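Local coordinates for protein dual specificity phosphatase 28 (Homo sapiens, PDB 5Y15) that hydrolyses a synthetic aryl phosphate in vitro but has almost no detectable activity on phosphotyrosine, less on phosphothreonine and none on phosphoserine, at residues 136-140 / 141-145. The protein carries 2 engineered substitutions. Numbering follows the deposited sequence.
Sequences TAYLM and RHRGL
Leu139 O is gripped from opposite faces of its carbonyl plane by two backbone donors: Arg143 N at 3.2 Å, well above the plane and off the lone pair, and Leu145 N, also at 3.2 Å but on a straighter bond (164°). The second bond folds the chain back over the helix end, with Gly144 at the turn in left-handed conformation (phi 51°). Leu145 CD1 then lies 4.1 Å from Leu139 CB, while Leu145 O approaches Met140 CA at 3.2 Å in a CA-H...O contact. The bond from Arg141 N to Ala137 O (2.9 Å) keeps the regular helical spacing. Tyr138 has its CG anti to the backbone N (chi1 172°), which carries the ring past the inclined imidazole of His142, neither stacked nor edge-to-face, to Arg143; the Tyr138 and His142 side chains cross at about a right angle. The bent Arg143 chain turns its guanidinium nearly perpendicular to the phenol, CE2 of Tyr138 lying over one face of it. Arg143 NH2 makes a weak hydrogen bond to Tyr138 OH (3.1 Å); their further partners are Pro45 O and Glu111, respectively. The phenol packs on helix 100-115, Leu139 on strand 40-44 and helix 147-157. The two bonds on Leu139 O and Gly144 form a glycine C-cap ending helix 130-142, which follows the phosphate-binding loop of the dual-specificity phosphatase fold.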
loop_
_atom_site.group_PDB
_atom_site.type_symbol
_atom_site.label_atom_id
_atom_site.label_comp_id
_atom_site.label_asym_id
_atom_site.label_seq_id
_atom_site.Cartn_x
_atom_site.Cartn_y
_atom_site.Cartn_z
ATOM N N THR A 136 -11.760 -8.795 6.111
ATOM C CA THR A 136 -13.140 -8.458 6.414
ATOM C C THR A 136 -13.460 -7.017 6.031
ATOM O O THR A 136 -14.462 -6.738 5.340
ATOM C CB THR A 136 -13.373 -8.683 7.901
ATOM O OG1 THR A 136 -13.035 -10.032 8.210
ATOM C CG2 THR A 136 -14.805 -8.420 8.278
ATOM N N ALA A 137 -12.617 -6.082 6.476
ATOM C CA ALA A 137 -12.840 -4.677 6.153
ATOM C C ALA A 137 -12.832 -4.449 4.643
ATOM O O ALA A 137 -13.570 -3.596 4.124
ATOM C CB ALA A 137 -11.799 -3.809 6.870
ATOM N N TYR A 138 -11.978 -5.169 3.921
ATOM C CA TYR A 138 -11.946 -4.990 2.479
ATOM C C TYR A 138 -13.271 -5.419 1.863
ATOM O O TYR A 138 -13.817 -4.728 0.989
ATOM C CB TYR A 138 -10.779 -5.758 1.848
ATOM C CG TYR A 138 -10.859 -5.736 0.337
ATOM C CD1 TYR A 138 -10.419 -4.634 -0.384
ATOM C CD2 TYR A 138 -11.448 -6.784 -0.364
ATOM C CE1 TYR A 138 -10.515 -4.595 -1.762
ATOM C CE2 TYR A 138 -11.571 -6.742 -1.754
ATOM C CZ TYR A 138 -11.111 -5.648 -2.440
ATOM O OH TYR A 138 -11.222 -5.616 -3.810
ATOM N N LEU A 139 -13.808 -6.555 2.314
ATOM C CA LEU A 139 -15.076 -7.013 1.763
ATOM C C LEU A 139 -16.205 -6.043 2.087
ATOM O O LEU A 139 -17.101 -5.825 1.261
ATOM C CB LEU A 139 -15.396 -8.411 2.275
ATOM C CG LEU A 139 -14.396 -9.458 1.794
ATOM C CD1 LEU A 139 -14.744 -10.785 2.433
ATOM C CD2 LEU A 139 -14.469 -9.559 0.270
ATOM N N MET A 140 -16.172 -5.432 3.272
ATOM C CA MET A 140 -17.213 -4.468 3.605
ATOM C C MET A 140 -17.101 -3.207 2.760
ATOM O O MET A 140 -18.114 -2.669 2.301
ATOM C CB MET A 140 -17.120 -4.072 5.076
ATOM C CG MET A 140 -17.851 -4.962 6.041
ATOM S SD MET A 140 -17.548 -4.331 7.707
ATOM C CE MET A 140 -15.975 -4.943 7.920
ATOM N N ARG A 141 -15.878 -2.706 2.581
ATOM C CA ARG A 141 -15.654 -1.390 1.991
ATOM C C ARG A 141 -15.784 -1.398 0.469
ATOM O O ARG A 141 -16.272 -0.420 -0.111
ATOM C CB ARG A 141 -14.287 -0.866 2.427
ATOM C CG ARG A 141 -13.804 0.382 1.716
ATOM C CD ARG A 141 -14.732 1.575 1.971
ATOM N NE ARG A 141 -14.222 2.785 1.329
ATOM C CZ ARG A 141 -14.563 3.175 0.101
ATOM N NH1 ARG A 141 -15.418 2.456 -0.617
ATOM N NH2 ARG A 141 -14.048 4.286 -0.409
ATOM N N HIS A 142 -15.342 -2.469 -0.207
ATOM C CA HIS A 142 -15.309 -2.466 -1.667
ATOM C C HIS A 142 -16.125 -3.564 -2.336
ATOM O O HIS A 142 -16.235 -3.566 -3.570
ATOM C CB HIS A 142 -13.863 -2.520 -2.174
ATOM C CG HIS A 142 -13.113 -1.250 -1.943
ATOM N ND1 HIS A 142 -12.064 -1.148 -1.053
ATOM C CD2 HIS A 142 -13.281 -0.014 -2.469
ATOM C CE1 HIS A 142 -11.602 0.092 -1.058
ATOM N NE2 HIS A 142 -12.326 0.800 -1.910
ATOM N N ARG A 143 -16.704 -4.485 -1.572
ATOM C CA ARG A 143 -17.643 -5.443 -2.125
ATOM C C ARG A 143 -18.996 -5.291 -1.443
ATOM O O ARG A 143 -19.845 -6.171 -1.549
ATOM C CB ARG A 143 -17.113 -6.867 -1.971
ATOM C CG ARG A 143 -15.673 -7.063 -2.427
ATOM C CD ARG A 143 -15.560 -7.344 -3.891
ATOM N NE ARG A 143 -14.160 -7.386 -4.307
ATOM C CZ ARG A 143 -13.419 -8.493 -4.331
ATOM N NH1 ARG A 143 -13.952 -9.659 -3.974
ATOM N NH2 ARG A 143 -12.148 -8.438 -4.716
ATOM N N GLY A 144 -19.213 -4.149 -0.800
ATOM C CA GLY A 144 -20.504 -3.817 -0.203
ATOM C C GLY A 144 -21.105 -4.868 0.698
ATOM O O GLY A 144 -22.338 -4.950 0.805
ATOM N N LEU A 145 -20.282 -5.593 1.457
ATOM C CA LEU A 145 -20.861 -6.564 2.368
ATOM C C LEU A 145 -21.042 -5.985 3.760
ATOM O O LEU A 145 -20.325 -5.087 4.191
ATOM C CB LEU A 145 -20.021 -7.839 2.470
ATOM C CG LEU A 145 -19.943 -8.822 1.298
ATOM C CD1 LEU A 145 -18.998 -8.341 0.274
ATOM C CD2 LEU A 145 -19.491 -10.187 1.778
#